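Local atomic coordinates of putative transcriptional regulator protein (Vibrio parahaemolyticus, PDB entry 3ER6), a protein that probably acts as a DNA-binding transcription regulator of the AraC type, represented here by its DJ-1/PfpI-like domain without the helix-turn-helix part. Residues A[9-14]-A[26-31]; A[162-167]-A[173-178]. The protein carries 1 engineered substitution. One frame throughout, in Å; residues are numbered along the deposited sequence.

Interaction 1 (A[9-14]-A[26-31]); sequences LRVVAL and SSLEIL
Val-11 turns its CG1 anti to its own backbone N (chi1 180°) and Leu-28 its CG anti to its carbonyl carbon (chi1 -63°), and these torsions carry a valine methyl and a leucine fork into the interface between strand 9-14 and helix 22-37. There CG1 of Val-11 meets CD2 of Leu-28 at 3.9 Å, the two side chains running past one another in opposite directions rather than head on. CB of Ala-13 touches both branches of the fork, 4.1 Å from CD1 of Leu-28 and hardly farther from CD2, so the leucine spans two residues, Val-11 and Ala-13, that share one face of the strand. Val-11 is shared in its turn: its CG2 lies 4.3 Å from CD1 of Leu-31, about one helical turn beyond Leu-28. Segments 9-14 and 26-31 run nearly antiparallel, at 166°, with their axes 10.4 Å apart at closest approach. This is the first half of the beta-alpha-beta unit formed by strand 9-14, helix 22-37 and strand 43-48, in the alpha/beta fold of the DJ-1/PfpI family. No hydrogen bond crosses between the segments; the join is aliphatic and buried. At Ala-13 the two backbones come nearest, its CA 8.1 Å from CA of Leu-28. Ile-79 of the neighbouring strand 77-80 touches both Val-11 and Leu-28, while Phe-43 and Val-47 of strand 43-48 pack on Val-11 and Leu-28 respectively. Away from the strand, Glu-29 reaches the second subunit: its OE1 is hydrogen-bonded to OH of Tyr-170 of that subunit, and its OE2 takes bonds from the backbone N atoms of Phe-21 and Ala-22 of the same neighbouring chain.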
ATOM      1  N   LEU A   9      10.842 -15.952 -12.452  1.00 39.56           N
ATOM      2  CA  LEU A   9       9.424 -15.861 -12.091  1.00 37.38           C
ATOM      3  C   LEU A   9       8.992 -14.483 -12.509  1.00 35.57           C
ATOM      4  O   LEU A   9       9.727 -13.506 -12.345  1.00 35.02           O
ATOM      5  CB  LEU A   9       9.215 -16.005 -10.587  1.00 38.63           C
ATOM      6  CG  LEU A   9       9.493 -17.388 -10.010  1.00 40.95           C
ATOM      7  CD1 LEU A   9       9.270 -17.341  -8.487  1.00 46.68           C
ATOM      8  CD2 LEU A   9       8.611 -18.440 -10.685  1.00 44.10           C
ATOM      9  N   ARG A  10       7.817 -14.409 -13.084  1.00 33.63           N
ATOM     10  CA  ARG A  10       7.280 -13.144 -13.544  1.00 32.04           C
ATOM     11  C   ARG A  10       5.975 -12.807 -12.842  1.00 30.75           C
ATOM     12  O   ARG A  10       5.069 -13.646 -12.784  1.00 28.66           O
ATOM     13  CB  ARG A  10       6.997 -13.211 -15.040  1.00 31.02           C
ATOM     14  CG  ARG A  10       6.335 -11.919 -15.546  1.00 31.36           C
ATOM     15  CD  ARG A  10       6.079 -12.032 -17.071  1.00 34.57           C
ATOM     16  NE  ARG A  10       7.355 -11.949 -17.804  1.00 32.93           N
ATOM     17  CZ  ARG A  10       7.570 -12.465 -19.027  1.00 37.55           C
ATOM     18  NH1 ARG A  10       6.584 -13.104 -19.662  1.00 34.89           N
ATOM     19  NH2 ARG A  10       8.777 -12.329 -19.623  1.00 37.50           N
ATOM     20  N   VAL A  11       5.882 -11.579 -12.333  1.00 28.73           N
ATOM     21  CA  VAL A  11       4.600 -11.087 -11.828  1.00 27.99           C
ATOM     22  C   VAL A  11       4.159  -9.921 -12.700  1.00 27.01           C
ATOM     23  O   VAL A  11       4.963  -9.008 -12.949  1.00 28.19           O
ATOM     24  CB  VAL A  11       4.709 -10.593 -10.355  1.00 28.23           C
ATOM     25  CG1 VAL A  11       3.307 -10.072  -9.866  1.00 24.29           C
ATOM     26  CG2 VAL A  11       5.266 -11.756  -9.423  1.00 28.66           C
ATOM     27  N   VAL A  12       2.946  -9.982 -13.227  1.00 26.06           N
ATOM     28  CA  VAL A  12       2.380  -8.796 -13.914  1.00 26.89           C
ATOM     29  C   VAL A  12       1.255  -8.269 -12.988  1.00 27.12           C
ATOM     30  O   VAL A  12       0.423  -9.058 -12.464  1.00 27.00           O
ATOM     31  CB  VAL A  12       1.842  -9.146 -15.338  1.00 27.54           C
ATOM     32  CG1 VAL A  12       1.200  -7.902 -15.988  1.00 25.09           C
ATOM     33  CG2 VAL A  12       3.018  -9.725 -16.235  1.00 25.96           C
ATOM     34  N   ALA A  13       1.287  -6.973 -12.703  1.00 26.81           N
ATOM     35  CA  ALA A  13       0.288  -6.372 -11.811  1.00 26.70           C
ATOM     36  C   ALA A  13      -0.509  -5.316 -12.570  1.00 27.93           C
ATOM     37  O   ALA A  13      -0.003  -4.240 -12.910  1.00 28.50           O
ATOM     38  CB  ALA A  13       1.005  -5.728 -10.589  1.00 28.03           C
ATOM     39  N   LEU A  14      -1.761  -5.629 -12.865  1.00 26.11           N
ATOM     40  CA  LEU A  14      -2.654  -4.710 -13.512  1.00 27.49           C
ATOM     41  C   LEU A  14      -3.296  -3.788 -12.479  1.00 26.85           C
ATOM     42  O   LEU A  14      -3.996  -4.261 -11.554  1.00 26.50           O
ATOM     43  CB  LEU A  14      -3.754  -5.505 -14.222  1.00 27.23           C
ATOM     44  CG  LEU A  14      -4.874  -4.698 -14.864  1.00 27.35           C
ATOM     45  CD1 LEU A  14      -4.317  -3.871 -16.099  1.00 28.45           C
ATOM     46  CD2 LEU A  14      -5.962  -5.667 -15.250  1.00 28.91           C
ATOM     47  N   SER A  26       1.878  -2.137  -2.710  1.00 25.33           N
ATOM     48  CA  SER A  26       2.290  -2.841  -1.483  1.00 25.40           C
ATOM     49  C   SER A  26       2.509  -4.347  -1.767  1.00 25.47           C
ATOM     50  O   SER A  26       3.417  -4.945  -1.199  1.00 24.37           O
ATOM     51  CB  SER A  26       1.286  -2.631  -0.335  1.00 25.80           C
ATOM     52  OG  SER A  26       0.028  -3.179  -0.669  1.00 27.53           O
ATOM     53  N   SER A  27       1.707  -4.927  -2.658  1.00 24.98           N
ATOM     54  CA  SER A  27       1.818  -6.341  -2.959  1.00 26.67           C
ATOM     55  C   SER A  27       3.163  -6.595  -3.611  1.00 24.93           C
ATOM     56  O   SER A  27       3.804  -7.561  -3.270  1.00 25.96           O
ATOM     57  CB  SER A  27       0.690  -6.861  -3.867  1.00 27.02           C
ATOM     58  OG  SER A  27      -0.587  -6.641  -3.260  1.00 28.50           O
ATOM     59  N   LEU A  28       3.583  -5.730  -4.540  1.00 25.00           N
ATOM     60  CA  LEU A  28       4.902  -5.894  -5.135  1.00 25.82           C
ATOM     61  C   LEU A  28       6.032  -5.666  -4.139  1.00 25.57           C
ATOM     62  O   LEU A  28       7.078  -6.338  -4.207  1.00 26.95           O
ATOM     63  CB  LEU A  28       5.088  -4.953  -6.351  1.00 25.19           C
ATOM     64  CG  LEU A  28       4.122  -5.216  -7.525  1.00 27.23           C
ATOM     65  CD1 LEU A  28       4.444  -4.335  -8.732  1.00 30.91           C
ATOM     66  CD2 LEU A  28       4.022  -6.738  -7.918  1.00 27.54           C
ATOM     67  N   GLU A  29       5.882  -4.679  -3.268  1.00 24.21           N
ATOM     68  CA  GLU A  29       6.913  -4.476  -2.252  1.00 24.12           C
ATOM     69  C   GLU A  29       7.045  -5.730  -1.433  1.00 23.71           C
ATOM     70  O   GLU A  29       8.160  -6.108  -1.090  1.00 24.86           O
ATOM     71  CB  GLU A  29       6.482  -3.313  -1.333  1.00 23.24           C
ATOM     72  CG  GLU A  29       6.660  -1.963  -2.110  1.00 22.73           C
ATOM     73  CD  GLU A  29       6.204  -0.675  -1.351  1.00 26.08           C
ATOM     74  OE1 GLU A  29       5.872  -0.755  -0.178  1.00 27.54           O
ATOM     75  OE2 GLU A  29       6.190   0.390  -1.998  1.00 25.71           O
ATOM     76  N   ILE A  30       5.921  -6.375  -1.066  1.00 24.60           N
ATOM     77  CA  ILE A  30       6.025  -7.584  -0.228  1.00 24.94           C
ATOM     78  C   ILE A  30       6.655  -8.706  -1.057  1.00 24.78           C
ATOM     79  O   ILE A  30       7.570  -9.366  -0.616  1.00 24.82           O
ATOM     80  CB  ILE A  30       4.615  -8.056   0.336  1.00 26.23           C
ATOM     81  CG1 ILE A  30       4.053  -7.008   1.318  1.00 27.35           C
ATOM     82  CG2 ILE A  30       4.691  -9.513   1.048  1.00 26.71           C
ATOM     83  CD1 ILE A  30       2.569  -7.158   1.620  1.00 27.61           C
ATOM     84  N   LEU A  31       6.101  -8.987  -2.233  1.00 24.97           N
ATOM     85  CA  LEU A  31       6.700 -10.029  -3.071  1.00 24.89           C
ATOM     86  C   LEU A  31       8.206  -9.858  -3.343  1.00 26.85           C
ATOM     87  O   LEU A  31       8.973 -10.862  -3.242  1.00 27.09           O
ATOM     88  CB  LEU A  31       5.909 -10.202  -4.370  1.00 24.84           C
ATOM     89  CG  LEU A  31       4.449 -10.695  -4.119  1.00 28.19           C
ATOM     90  CD1 LEU A  31       3.749 -10.761  -5.478  1.00 30.87           C
ATOM     91  CD2 LEU A  31       4.298 -12.045  -3.297  1.00 30.28           C
TER

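Interaction 2 (A[162-167]-A[173-178])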
ATOM      1  N   ASN A 162      -6.391 -21.996  -8.926  1.00 35.03           N
ATOM      2  CA  ASN A 162      -5.308 -21.019  -9.037  1.00 37.23           C
ATOM      3  C   ASN A 162      -5.732 -19.588  -8.916  1.00 34.32           C
ATOM      4  O   ASN A 162      -4.986 -18.693  -9.345  1.00 35.89           O
ATOM      5  CB  ASN A 162      -4.563 -21.190 -10.354  1.00 36.44           C
ATOM      6  CG  ASN A 162      -3.401 -22.072 -10.185  1.00 45.82           C
ATOM      7  OD1 ASN A 162      -2.555 -21.858  -9.287  1.00 53.59           O
ATOM      8  ND2 ASN A 162      -3.341 -23.105 -11.001  1.00 52.46           N
ATOM      9  N   VAL A 163      -6.916 -19.375  -8.361  1.00 33.35           N
ATOM     10  CA  VAL A 163      -7.445 -18.021  -8.205  1.00 31.10           C
ATOM     11  C   VAL A 163      -7.386 -17.687  -6.708  1.00 31.11           C
ATOM     12  O   VAL A 163      -7.920 -18.421  -5.865  1.00 31.68           O
ATOM     13  CB  VAL A 163      -8.914 -17.893  -8.752  1.00 30.96           C
ATOM     14  CG1 VAL A 163      -9.439 -16.448  -8.582  1.00 31.06           C
ATOM     15  CG2 VAL A 163      -8.983 -18.361 -10.194  1.00 32.02           C
ATOM     16  N   TYR A 164      -6.753 -16.576  -6.376  1.00 29.80           N
ATOM     17  CA  TYR A 164      -6.569 -16.126  -4.990  1.00 30.35           C
ATOM     18  C   TYR A 164      -7.294 -14.813  -4.804  1.00 29.53           C
ATOM     19  O   TYR A 164      -7.017 -13.842  -5.521  1.00 31.34           O
ATOM     20  CB  TYR A 164      -5.058 -15.872  -4.707  1.00 29.69           C
ATOM     21  CG  TYR A 164      -4.193 -17.078  -4.883  1.00 30.35           C
ATOM     22  CD1 TYR A 164      -3.624 -17.715  -3.760  1.00 31.79           C
ATOM     23  CD2 TYR A 164      -3.910 -17.571  -6.154  1.00 32.45           C
ATOM     24  CE1 TYR A 164      -2.790 -18.819  -3.896  1.00 32.62           C
ATOM     25  CE2 TYR A 164      -3.096 -18.722  -6.322  1.00 34.59           C
ATOM     26  CZ  TYR A 164      -2.564 -19.335  -5.182  1.00 34.30           C
ATOM     27  OH  TYR A 164      -1.782 -20.440  -5.332  1.00 37.88           O
ATOM     28  N   LEU A 165      -8.207 -14.762  -3.853  1.00 27.44           N
ATOM     29  CA  LEU A 165      -8.968 -13.596  -3.579  1.00 28.91           C
ATOM     30  C   LEU A 165      -8.611 -13.011  -2.197  1.00 29.00           C
ATOM     31  O   LEU A 165      -8.576 -13.733  -1.173  1.00 28.70           O
ATOM     32  CB  LEU A 165     -10.496 -13.898  -3.549  1.00 28.30           C
ATOM     33  CG  LEU A 165     -11.156 -14.633  -4.740  1.00 28.34           C
ATOM     34  CD1 LEU A 165     -12.680 -14.749  -4.468  1.00 29.90           C
ATOM     35  CD2 LEU A 165     -10.893 -13.906  -6.082  1.00 27.90           C
ATOM     36  N   SER A 166      -8.385 -11.697  -2.157  1.00 28.32           N
ATOM     37  CA  SER A 166      -8.087 -11.043  -0.887  1.00 29.30           C
ATOM     38  C   SER A 166      -8.894  -9.686  -0.824  1.00 29.77           C
ATOM     39  O   SER A 166      -8.584  -8.744  -1.550  1.00 27.12           O
ATOM     40  CB  SER A 166      -6.573 -10.816  -0.719  1.00 29.60           C
ATOM     41  OG  SER A 166      -6.351 -10.037   0.472  1.00 28.56           O
ATOM     42  N   SER A 167      -9.941  -9.633   0.011  1.00 28.53           N
ATOM     43  CA  SER A 167     -10.824  -8.445   0.154  1.00 29.78           C
ATOM     44  C   SER A 167     -10.063  -7.140   0.432  1.00 28.85           C
ATOM     45  O   SER A 167     -10.320  -6.121  -0.177  1.00 30.07           O
ATOM     46  CB  SER A 167     -11.819  -8.644   1.305  1.00 30.18           C
ATOM     47  OG  SER A 167     -12.728  -9.653   0.954  1.00 36.74           O
ATOM     48  N   SER A 173      -1.918  -9.885   3.494  1.00 32.81           N
ATOM     49  CA  SER A 173      -0.848 -10.738   4.031  1.00 33.14           C
ATOM     50  C   SER A 173      -1.114 -12.199   3.814  1.00 33.03           C
ATOM     51  O   SER A 173      -0.197 -12.946   3.398  1.00 31.79           O
ATOM     52  CB  SER A 173      -0.680 -10.519   5.562  1.00 32.58           C
ATOM     53  OG  SER A 173      -0.387  -9.163   5.768  1.00 37.41           O
ATOM     54  N   SER A 174      -2.332 -12.667   4.106  1.00 33.67           N
ATOM     55  CA  SER A 174      -2.489 -14.101   4.031  1.00 34.84           C
ATOM     56  C   SER A 174      -2.271 -14.608   2.592  1.00 34.84           C
ATOM     57  O   SER A 174      -1.572 -15.612   2.392  1.00 34.27           O
ATOM     58  CB  SER A 174      -3.784 -14.627   4.662  1.00 36.46           C
ATOM     59  OG  SER A 174      -4.881 -14.345   3.829  1.00 44.43           O
ATOM     60  N   VAL A 175      -2.829 -13.911   1.603  1.00 33.16           N
ATOM     61  CA  VAL A 175      -2.621 -14.336   0.214  1.00 31.90           C
ATOM     62  C   VAL A 175      -1.176 -14.206  -0.252  1.00 30.67           C
ATOM     63  O   VAL A 175      -0.610 -15.125  -0.858  1.00 29.89           O
ATOM     64  CB  VAL A 175      -3.614 -13.622  -0.789  1.00 32.62           C
ATOM     65  CG1 VAL A 175      -3.143 -13.763  -2.179  1.00 33.72           C
ATOM     66  CG2 VAL A 175      -5.049 -14.227  -0.658  1.00 32.70           C
ATOM     67  N   MET A 176      -0.577 -13.038  -0.004  1.00 28.35           N
ATOM     68  CA  MET A 176       0.788 -12.784  -0.464  1.00 28.87           C
ATOM     69  C   MET A 176       1.778 -13.823   0.157  1.00 29.02           C
ATOM     70  O   MET A 176       2.649 -14.373  -0.524  1.00 29.58           O
ATOM     71  CB  MET A 176       1.179 -11.322  -0.154  1.00 28.36           C
ATOM     72  CG  MET A 176       0.634 -10.285  -1.226  1.00 30.49           C
ATOM     73  SD  MET A 176       0.383 -10.640  -2.991  1.00 26.01           S
ATOM     74  CE  MET A 176      -1.199  -9.833  -3.317  1.00 31.78           C
ATOM     75  N   LEU A 177       1.599 -14.111   1.443  1.00 30.03           N
ATOM     76  CA  LEU A 177       2.465 -15.107   2.113  1.00 31.09           C
ATOM     77  C   LEU A 177       2.224 -16.527   1.612  1.00 30.34           C
ATOM     78  O   LEU A 177       3.145 -17.327   1.536  1.00 29.34           O
ATOM     79  CB  LEU A 177       2.301 -15.076   3.640  1.00 31.21           C
ATOM     80  CG  LEU A 177       2.728 -13.756   4.274  1.00 31.54           C
ATOM     81  CD1 LEU A 177       2.448 -13.843   5.756  1.00 32.75           C
ATOM     82  CD2 LEU A 177       4.219 -13.436   3.998  1.00 31.20           C
ATOM     83  N   GLU A 178       0.985 -16.819   1.252  1.00 30.05           N
ATOM     84  CA  GLU A 178       0.702 -18.095   0.661  1.00 32.21           C
ATOM     85  C   GLU A 178       1.501 -18.269  -0.610  1.00 30.93           C
ATOM     86  O   GLU A 178       2.184 -19.264  -0.761  1.00 31.47           O
ATOM     87  CB  GLU A 178      -0.793 -18.230   0.389  1.00 33.09           C
ATOM     88  CG  GLU A 178      -1.189 -19.651   0.070  1.00 40.23           C
ATOM     89  CD  GLU A 178      -0.931 -20.618   1.244  1.00 49.34           C
ATOM     90  OE1 GLU A 178      -0.493 -21.735   0.927  1.00 53.06           O
ATOM     91  OE2 GLU A 178      -1.140 -20.270   2.450  1.00 50.27           O
TER
HETATM   92  O   HOH W   1      -5.099 -11.936   2.108  1.00 27.54           O
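Val-175 stands between Tyr-164 and Ser-166, giving one methyl to each. Its CG1 lies 3.8 Å from CB of Tyr-164; relative to the ring itself this methyl is oblique. CG2 of Val-175 sits 3.7 Å from CB of Ser-166 and 3.6 Å from the carbonyl O of Leu-165. The tyrosine ring presents an edge to the next helical turn, where CG of Glu-178 lies near the ring plane, 4.4 Å from CE1 of Tyr-164. Further out, the Tyr-164 hydroxyl is hydrogen-bonded to Glu-182 and Lys-110, two bonds that should help hold the far end of the ring. Strand 163-166 and the start of helix 173-184 form a beta-alpha pair of the DJ-1/PfpI-like domain, the directions of the two short segments 150° apart, so the helix folds back across the central sheet. Ser-166 holds its OG anti to its backbone N (chi1 174°), toward the helix start, where a water links strand and helix: it lies 2.8 Å from OG of Ser-166 and accepts a 3.1 Å bond from N of Val-175, a first-turn amide. The same OG is also hydrogen-bonded to ND1 of His-172, just ahead of the helix.

How the interactions relate
From the N terminus, strand 9-14 leads through an 11-residue connection to segment 26-31, and interaction 1 closes that first loop. The chain then builds strands 43-48, 77-80 and 110-114 before segment 162-167 leads over five residues into segment 173-178, where interaction 2 closes a shorter loop. The two loops follow in series, neither nested nor crossed. In the sheet, strands 77-80 and 110-114 separate strand 9-14 from strand 163-166, yet the two helices pack side by side: CE of Met-176 lies 3.3 Å from OG of Ser-27, and CB of Met-176 touches CG2 of Ile-30. The contact centres are about 12 Å apart.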